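Long-range contacts in methyl-accepting chemotaxis protein (Vibrio parahaemolyticus, PDB 4EXO), which probably senses small carboxylates such as pyruvate through its periplasmic Cache (PAS-like) domain and passes the signal on to the chemotaxis machinery: residues E55-Y59 / W113-T117; A122-Y127 / G139-D145. One frame throughout, in Å; residues are numbered along the deposited sequence. Where two conformers were deposited one is given.

Contact 1 of 2, residues E55-Y59 / W113-T117; sequences ESDGY and WHKPT. With PYR (pyruvic acid), chain B.
The carboxylate of Asp-57 holds Thr-117, near the end of strand 108-115. Its OD1 accepts the backbone N of Thr-117 at 2.8 Å, and OD2 takes the hydroxyl OG1 of the same residue at 2.6 Å. Both oxygens use their syn lone pairs, a bidentate grip on one threonine that fixes the rotation of the carboxylate. Thr-117 can offer both groups because its OG1 lies between the backbone N and the carbonyl carbon (chi1 56°). Its methyl CG2 meets CB of Ser-56 at 3.5 Å. The Pro-116 ring touches both Asp-57 and Tyr-59, CD against Asp-57 OD1 and CG 3.9 Å from Tyr-59 CE2.

The Tyr-59 hydroxyl donates to OXT of pyruvate over 2.6 Å, with OXT near the plane of the tyrosine ring. The indole of Trp-113 lies roughly parallel to the ligand, whose carboxylate carbon C sits 3.3 Å above one face, displaced toward the rim. A water donates to Tyr-59 OH and bonds His-114 ND1, tying the tyrosine to the strand; His-114 NE2 is hydrogen-bonded to Asn-119 OD1.

The type I turn from Glu-55 to Gly-58, closed by Gly-58 N to Glu-55 O, presents Asp-57. Lys-115 NZ forms a salt bridge with Asp-145 OD2, while Asp-57 OD2, 4.5 Å from Lys-115 NZ, is beyond one. Tyr-59 and Trp-113 form part of the pyruvate pocket of a single Cache domain, beside a loop clasped to an edge strand.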
ATOM      1  N   GLU A  55      -0.837  -3.451  -7.996  1.00 24.52           N
ATOM      2  CA  GLU A  55      -1.022  -4.417  -9.085  1.00 25.71           C
ATOM      3  C   GLU A  55      -0.352  -3.767 -10.300  1.00 25.23           C
ATOM      4  O   GLU A  55       0.117  -2.622 -10.239  1.00 24.10           O
ATOM      5  CB  GLU A  55      -2.502  -4.726  -9.354  1.00 26.54           C
ATOM      6  CG  GLU A  55      -3.352  -3.474  -9.680  1.00 29.36           C
ATOM      7  CD  GLU A  55      -4.824  -3.813  -9.949  1.00 37.78           C
ATOM      8  OE1 GLU A  55      -5.106  -4.461 -10.980  1.00 39.93           O
ATOM      9  OE2 GLU A  55      -5.690  -3.425  -9.135  1.00 42.18           O
ATOM     10  N   SER A  56      -0.266  -4.496 -11.403  1.00 24.86           N
ATOM     11  CA  SER A  56       0.397  -3.958 -12.592  1.00 24.89           C
ATOM     12  C   SER A  56      -0.166  -2.601 -13.029  1.00 23.40           C
ATOM     13  O   SER A  56       0.603  -1.694 -13.451  1.00 23.83           O
ATOM     14  CB  SER A  56       0.335  -4.963 -13.747  1.00 26.10           C
ATOM     15  OG  SER A  56       1.261  -6.015 -13.485  1.00 32.75           O
ATOM     16  N   ASP A  57      -1.477  -2.424 -12.845  1.00 21.25           N
ATOM     17  CA  ASP A  57      -2.132  -1.169 -13.255  1.00 20.77           C
ATOM     18  C   ASP A  57      -2.305  -0.185 -12.092  1.00 19.57           C
ATOM     19  O   ASP A  57      -3.021   0.789 -12.226  1.00 18.55           O
ATOM     20  CB  ASP A  57      -3.510  -1.487 -13.826  1.00 20.43           C
ATOM     21  CG  ASP A  57      -3.422  -2.182 -15.189  1.00 22.25           C
ATOM     22  OD1 ASP A  57      -2.606  -1.743 -16.016  1.00 22.60           O
ATOM     23  OD2 ASP A  57      -4.171  -3.148 -15.423  1.00 23.14           O
ATOM     24  N   GLY A  58      -1.675  -0.475 -10.964  1.00 18.43           N
ATOM     25  CA  GLY A  58      -1.931   0.248  -9.713  1.00 18.51           C
ATOM     26  C   GLY A  58      -0.701   1.025  -9.300  1.00 18.54           C
ATOM     27  O   GLY A  58       0.209   0.453  -8.699  1.00 19.37           O
ATOM     28  N   TYR A  59      -0.671   2.336  -9.597  1.00 17.08           N
ATOM     29  CA  TYR A  59       0.544   3.149  -9.457  1.00 16.40           C
ATOM     30  C   TYR A  59       0.200   4.589  -9.078  1.00 16.32           C
ATOM     31  O   TYR A  59      -0.981   4.989  -9.140  1.00 15.52           O
ATOM     32  CB  TYR A  59       1.315   3.174 -10.816  1.00 16.00           C
ATOM     33  CG  TYR A  59       0.507   3.847 -11.932  1.00 15.79           C
ATOM     34  CD1 TYR A  59       0.591   5.226 -12.144  1.00 16.98           C
ATOM     35  CD2 TYR A  59      -0.377   3.099 -12.735  1.00 16.83           C
ATOM     36  CE1 TYR A  59      -0.158   5.870 -13.167  1.00 16.73           C
ATOM     37  CE2 TYR A  59      -1.144   3.707 -13.776  1.00 17.51           C
ATOM     38  CZ  TYR A  59      -1.013   5.107 -13.976  1.00 15.90           C
ATOM     39  OH  TYR A  59      -1.749   5.716 -14.966  1.00 16.33           O
ATOM     40  N   TRP A 113      -7.673   7.019 -19.065  1.00 18.54           N
ATOM     41  CA  TRP A 113      -6.241   7.212 -19.088  1.00 18.27           C
ATOM     42  C   TRP A 113      -5.599   5.926 -19.631  1.00 18.37           C
ATOM     43  O   TRP A 113      -6.196   4.824 -19.587  1.00 19.29           O
ATOM     44  CB  TRP A 113      -5.709   7.515 -17.671  1.00 17.33           C
ATOM     45  CG  TRP A 113      -4.340   8.139 -17.693  1.00 17.86           C
ATOM     46  CD1 TRP A 113      -3.126   7.476 -17.654  1.00 18.51           C
ATOM     47  CD2 TRP A 113      -4.032   9.539 -17.777  1.00 19.47           C
ATOM     48  NE1 TRP A 113      -2.097   8.389 -17.718  1.00 19.55           N
ATOM     49  CE2 TRP A 113      -2.621   9.659 -17.767  1.00 19.72           C
ATOM     50  CE3 TRP A 113      -4.824  10.712 -17.840  1.00 20.01           C
ATOM     51  CZ2 TRP A 113      -1.964  10.895 -17.851  1.00 21.75           C
ATOM     52  CZ3 TRP A 113      -4.163  11.952 -17.911  1.00 22.06           C
ATOM     53  CH2 TRP A 113      -2.751  12.034 -17.899  1.00 21.46           C
ATOM     54  N   HIS A 114      -4.371   6.063 -20.114  1.00 18.55           N
ATOM     55  CA  HIS A 114      -3.551   4.895 -20.459  1.00 17.23           C
ATOM     56  C   HIS A 114      -3.639   3.851 -19.329  1.00 17.34           C
ATOM     57  O   HIS A 114      -3.470   4.166 -18.151  1.00 17.09           O
ATOM     58  CB  HIS A 114      -2.108   5.349 -20.633  1.00 16.75           C
ATOM     59  CG  HIS A 114      -1.117   4.225 -20.777  1.00 19.09           C
ATOM     60  ND1 HIS A 114      -0.395   3.730 -19.713  1.00 17.40           N
ATOM     61  CD2 HIS A 114      -0.675   3.567 -21.874  1.00 20.42           C
ATOM     62  CE1 HIS A 114       0.436   2.794 -20.143  1.00 21.69           C
ATOM     63  NE2 HIS A 114       0.298   2.691 -21.458  1.00 19.84           N
ATOM     64  N   LYS A 115      -3.897   2.603 -19.703  1.00 16.64           N
ATOM     65  CA  LYS A 115      -3.909   1.496 -18.759  1.00 17.36           C
ATOM     66  C   LYS A 115      -2.685   0.586 -19.070  1.00 18.05           C
ATOM     67  O   LYS A 115      -2.613   0.012 -20.163  1.00 19.06           O
ATOM     68  CB  LYS A 115      -5.205   0.698 -18.952  1.00 16.94           C
ATOM     69  CG  LYS A 115      -5.329  -0.532 -18.051  1.00 19.62           C
ATOM     70  CD  LYS A 115      -6.710  -1.197 -18.229  1.00 20.85           C
ATOM     71  CE  LYS A 115      -6.836  -2.430 -17.348  1.00 23.06           C
ATOM     72  NZ  LYS A 115      -8.181  -3.106 -17.469  1.00 25.03           N
ATOM     73  N   PRO A 116      -1.718   0.484 -18.135  1.00 18.51           N
ATOM     74  CA  PRO A 116      -0.464  -0.234 -18.436  1.00 18.13           C
ATOM     75  C   PRO A 116      -0.653  -1.609 -19.051  1.00 18.22           C
ATOM     76  O   PRO A 116       0.031  -1.927 -20.046  1.00 20.27           O
ATOM     77  CB  PRO A 116       0.237  -0.307 -17.074  1.00 18.71           C
ATOM     78  CG  PRO A 116      -0.159   1.066 -16.426  1.00 16.89           C
ATOM     79  CD  PRO A 116      -1.651   1.220 -16.847  1.00 18.37           C
ATOM     80  N   THR A 117      -1.551  -2.428 -18.510  1.00 19.79           N
ATOM     81  CA  THR A 117      -1.607  -3.830 -18.951  1.00 19.65           C
ATOM     82  C   THR A 117      -2.130  -4.028 -20.388  1.00 20.18           C
ATOM     83  O   THR A 117      -2.070  -5.153 -20.900  1.00 20.68           O
ATOM     84  CB  THR A 117      -2.417  -4.736 -17.979  1.00 20.25           C
ATOM     85  OG1 THR A 117      -3.743  -4.214 -17.798  1.00 20.00           O
ATOM     86  CG2 THR A 117      -1.703  -4.879 -16.606  1.00 21.73           C
TER
HETATM   87  C   PYR B 201      -2.837   9.087 -14.414  1.00 20.67           C
HETATM   88  O   PYR B 201      -4.014   8.524 -14.235  1.00 20.01           O
HETATM   89  OXT PYR B 201      -1.788   8.315 -14.617  1.00 19.95           O
HETATM   90  CA  PYR B 201      -2.690  10.493 -14.403  1.00 21.76           C
HETATM   91  O3  PYR B 201      -1.508  10.952 -14.585  1.00 19.66           O
HETATM   92  CB  PYR B 201      -3.840  11.478 -14.223  1.00 20.45           C
HETATM   93  O   HOH W   1      -0.396   5.339 -17.346  1.00 18.34           O

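Contact 2 of 2, residues A122-Y127 / G139-D145. With PYR (pyruvic acid), chain B.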
ATOM      1  N   ALA A 122      -8.333   3.480 -21.116  1.00 19.98           N
ATOM      2  CA  ALA A 122      -9.421   2.744 -20.485  1.00 20.32           C
ATOM      3  C   ALA A 122     -10.067   3.583 -19.388  1.00 20.36           C
ATOM      4  O   ALA A 122      -9.382   4.402 -18.763  1.00 19.63           O
ATOM      5  CB  ALA A 122      -8.939   1.431 -19.861  1.00 20.44           C
ATOM      6  N   PRO A 123     -11.360   3.342 -19.114  1.00 21.71           N
ATOM      7  CA  PRO A 123     -12.001   4.091 -18.023  1.00 21.80           C
ATOM      8  C   PRO A 123     -11.400   3.774 -16.660  1.00 20.97           C
ATOM      9  O   PRO A 123     -11.135   2.595 -16.337  1.00 19.92           O
ATOM     10  CB  PRO A 123     -13.480   3.686 -18.100  1.00 21.93           C
ATOM     11  CG  PRO A 123     -13.526   2.452 -18.929  1.00 25.59           C
ATOM     12  CD  PRO A 123     -12.319   2.490 -19.854  1.00 22.66           C
ATOM     13  N   LYS A 124     -11.230   4.826 -15.858  1.00 20.95           N
ATOM     14  CA  LYS A 124     -10.540   4.732 -14.571  1.00 20.28           C
ATOM     15  C   LYS A 124     -11.329   5.500 -13.514  1.00 20.08           C
ATOM     16  O   LYS A 124     -12.085   6.438 -13.833  1.00 20.15           O
ATOM     17  CB  LYS A 124      -9.156   5.405 -14.759  1.00 20.37           C
ATOM     18  CG  LYS A 124      -8.170   5.327 -13.615  1.00 20.15           C
ATOM     19  CD  LYS A 124      -6.802   5.865 -14.095  1.00 18.32           C
ATOM     20  CE  LYS A 124      -5.696   5.677 -13.024  1.00 17.41           C
ATOM     21  NZ  LYS A 124      -4.322   6.032 -13.573  1.00 19.09           N
ATOM     22  N   LEU A 125     -11.139   5.112 -12.253  1.00 20.10           N
ATOM     23  CA  LEU A 125     -11.593   5.935 -11.137  1.00 19.53           C
ATOM     24  C   LEU A 125     -10.355   6.369 -10.363  1.00 19.30           C
ATOM     25  O   LEU A 125      -9.676   5.547  -9.789  1.00 18.37           O
ATOM     26  CB  LEU A 125     -12.564   5.174 -10.238  1.00 19.30           C
ATOM     27  CG  LEU A 125     -12.945   5.876  -8.905  1.00 21.83           C
ATOM     28  CD1 LEU A 125     -13.616   7.234  -9.199  1.00 21.48           C
ATOM     29  CD2 LEU A 125     -13.877   4.970  -8.108  1.00 24.89           C
ATOM     30  N   GLY A 126     -10.057   7.662 -10.386  1.00 18.90           N
ATOM     31  CA  GLY A 126      -8.870   8.190  -9.707  1.00 18.99           C
ATOM     32  C   GLY A 126      -9.198   8.697  -8.328  1.00 19.04           C
ATOM     33  O   GLY A 126     -10.352   9.018  -8.037  1.00 19.38           O
ATOM     34  N   TYR A 127      -8.191   8.735  -7.470  1.00 18.78           N
ATOM     35  CA  TYR A 127      -8.338   9.216  -6.104  1.00 18.88           C
ATOM     36  C   TYR A 127      -7.048   9.993  -5.784  1.00 18.75           C
ATOM     37  O   TYR A 127      -5.950   9.499  -5.996  1.00 18.51           O
ATOM     38  CB  TYR A 127      -8.585   8.073  -5.091  1.00 19.36           C
ATOM     39  CG  TYR A 127      -8.628   8.653  -3.681  1.00 19.72           C
ATOM     40  CD1 TYR A 127      -9.674   9.486  -3.296  1.00 19.00           C
ATOM     41  CD2 TYR A 127      -7.564   8.457  -2.797  1.00 17.77           C
ATOM     42  CE1 TYR A 127      -9.691  10.077  -2.020  1.00 19.46           C
ATOM     43  CE2 TYR A 127      -7.575   9.028  -1.513  1.00 21.07           C
ATOM     44  CZ  TYR A 127      -8.646   9.846  -1.151  1.00 20.57           C
ATOM     45  OH  TYR A 127      -8.691  10.412   0.091  1.00 21.54           O
ATOM     46  N   GLY A 139      -1.897  11.126  -6.568  1.00 17.20           N
ATOM     47  CA  GLY A 139      -3.073  10.352  -6.974  1.00 17.37           C
ATOM     48  C   GLY A 139      -2.755   8.922  -7.375  1.00 17.73           C
ATOM     49  O   GLY A 139      -1.608   8.603  -7.668  1.00 17.29           O
ATOM     50  N   THR A 140      -3.779   8.076  -7.389  1.00 18.20           N
ATOM     51  CA  THR A 140      -3.679   6.749  -7.953  1.00 18.87           C
ATOM     52  C   THR A 140      -5.079   6.434  -8.483  1.00 19.59           C
ATOM     53  O   THR A 140      -5.930   7.338  -8.584  1.00 18.97           O
ATOM     54  CB  THR A 140      -3.167   5.685  -6.912  1.00 19.88           C
ATOM     55  OG1 THR A 140      -3.070   4.404  -7.582  1.00 21.04           O
ATOM     56  CG2 THR A 140      -4.135   5.535  -5.736  1.00 20.65           C
ATOM     57  N   GLY A 141      -5.348   5.187  -8.849  1.00 19.52           N
ATOM     58  CA  GLY A 141      -6.666   4.876  -9.431  1.00 18.42           C
ATOM     59  C   GLY A 141      -6.854   3.395  -9.656  1.00 19.52           C
ATOM     60  O   GLY A 141      -5.899   2.615  -9.555  1.00 18.80           O
ATOM     61  N   ILE A 142      -8.103   3.008  -9.907  1.00 19.35           N
ATOM     62  CA  ILE A 142      -8.444   1.631 -10.299  0.50 19.71           C
ATOM     63  C   ILE A 142      -9.145   1.687 -11.662  1.00 20.33           C
ATOM     64  O   ILE A 142      -9.926   2.619 -11.919  1.00 19.57           O
ATOM     65  CB  ILE A 142      -9.333   0.967  -9.227  0.50 19.20           C
ATOM     66  CG1 ILE A 142      -8.550   0.852  -7.914  0.50 19.11           C
ATOM     67  CG2 ILE A 142      -9.840  -0.397  -9.670  0.50 19.00           C
ATOM     68  CD1 ILE A 142      -9.328   0.229  -6.797  0.50 17.84           C
ATOM     69  N   TYR A 143      -8.892   0.711 -12.532  1.00 20.74           N
ATOM     70  CA  TYR A 143      -9.530   0.739 -13.863  1.00 23.10           C
ATOM     71  C   TYR A 143     -10.895   0.059 -13.799  1.00 26.20           C
ATOM     72  O   TYR A 143     -11.060  -0.943 -13.122  1.00 26.57           O
ATOM     73  CB  TYR A 143      -8.600   0.139 -14.932  1.00 22.45           C
ATOM     74  CG  TYR A 143      -7.411   1.075 -15.159  1.00 22.14           C
ATOM     75  CD1 TYR A 143      -7.452   2.044 -16.178  1.00 20.23           C
ATOM     76  CD2 TYR A 143      -6.289   1.034 -14.338  1.00 20.37           C
ATOM     77  CE1 TYR A 143      -6.403   2.928 -16.373  1.00 18.98           C
ATOM     78  CE2 TYR A 143      -5.227   1.922 -14.522  1.00 19.39           C
ATOM     79  CZ  TYR A 143      -5.284   2.856 -15.536  1.00 18.83           C
ATOM     80  OH  TYR A 143      -4.233   3.734 -15.731  1.00 18.02           O
ATOM     81  N   ILE A 144     -11.892   0.632 -14.445  1.00 29.85           N
ATOM     82  CA  ILE A 144     -13.249   0.117 -14.262  1.00 34.11           C
ATOM     83  C   ILE A 144     -13.807  -0.563 -15.512  1.00 36.61           C
ATOM     84  O   ILE A 144     -14.985  -0.961 -15.530  1.00 37.72           O
ATOM     85  CB  ILE A 144     -14.228   1.189 -13.729  1.00 34.18           C
ATOM     86  CG1 ILE A 144     -14.170   2.467 -14.562  1.00 35.71           C
ATOM     87  CG2 ILE A 144     -13.910   1.545 -12.260  1.00 36.26           C
ATOM     88  CD1 ILE A 144     -15.080   3.533 -14.008  1.00 39.04           C
ATOM     89  N   ASP A 145     -12.970  -0.713 -16.536  1.00 38.84           N
ATOM     90  CA  ASP A 145     -13.395  -1.390 -17.776  1.00 42.43           C
ATOM     91  C   ASP A 145     -14.079  -2.756 -17.568  1.00 44.43           C
ATOM     92  O   ASP A 145     -14.938  -3.131 -18.380  1.00 45.71           O
ATOM     93  CB  ASP A 145     -12.312  -1.422 -18.885  1.00 42.05           C
ATOM     94  CG  ASP A 145     -10.907  -1.800 -18.379  1.00 44.34           C
ATOM     95  OD1 ASP A 145     -10.610  -1.773 -17.158  1.00 43.58           O
ATOM     96  OD2 ASP A 145     -10.067  -2.114 -19.251  1.00 46.91           O
TER
HETATM   97  C   PYR B 201      -2.837   9.087 -14.414  1.00 20.67           C
HETATM   98  O   PYR B 201      -4.014   8.524 -14.235  1.00 20.01           O
HETATM   99  OXT PYR B 201      -1.788   8.315 -14.617  1.00 19.95           O
HETATM  100  CA  PYR B 201      -2.690  10.493 -14.403  1.00 21.76           C
HETATM  101  O3  PYR B 201      -1.508  10.952 -14.585  1.00 19.66           O
HETATM  102  CB  PYR B 201      -3.840  11.478 -14.223  1.00 20.45           C
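Lys-124 and Tyr-143 face each other as a non-hydrogen-bonded antiparallel pair, and most of the side-chain chemistry is theirs. With CG of Lys-124 turned away from the backbone N (chi1 -174°) and the chain extended beyond, the lysine runs obliquely over one face of the tyrosine ring. Its CG makes a CH-pi contact 4.2 Å from the ring centroid, and its NZ arrives at the hydroxyl, donating to Tyr-143 OH over 3.2 Å. The same ammonium donates a shorter bond, 2.6 Å, to pyruvate O. Tyr-143 OH also bonds His-114 O and Tyr-59 OH.

Backbone bonds join the strands in two reciprocal pairs. Leu-125 and Ile-142 exchange N-H and C=O, the bond from Leu-125 N to Ile-142 O being nearly straight (173°); Tyr-127 and Thr-140 do likewise. Beyond the last bridge, Ile-144 N still reaches Pro-123 O at 2.8 Å. Between the two pairs, Gly-126 and Gly-141 bring their CA atoms to 4.0 Å, and CE of Lys-124 passes 3.8 Å from Gly-141 CA.

Apolar contacts gather at the open end of the hairpin: Pro-123 CB lies against Ile-144 CG1, and Ala-122 CB against Tyr-143 CD1. On the sheet face of Leu-125 and Ile-142, the isoleucine packs on helix 2-28.

With its nitrogen between the Tyr-143 hydroxyl and a pyruvate carboxylate oxygen, the lysine is probably kept charged, which would suit an anionic ligand.

Contact 2 is the more deeply buried, joining the hairpin strands 120-131 and 136-143 inside the sheet, whereas contact 1 fastens a loop to the outermost strand 108-115 and is partly exposed at Ser-56 and Thr-117. Regular backbone pairing dominates the former; in the latter a bidentate aspartate, a proline and a water do the joining. The two are also stitched together by Tyr-59 O with Thr-140 OG1, a probable hydrogen bond. Each contributes one donor to a different carboxylate oxygen of pyruvate, a tyrosine hydroxyl from 55-59 and a lysine ammonium, probably charged, from 122-127, while Tyr-63 and His-72 add further hydrogen bonds.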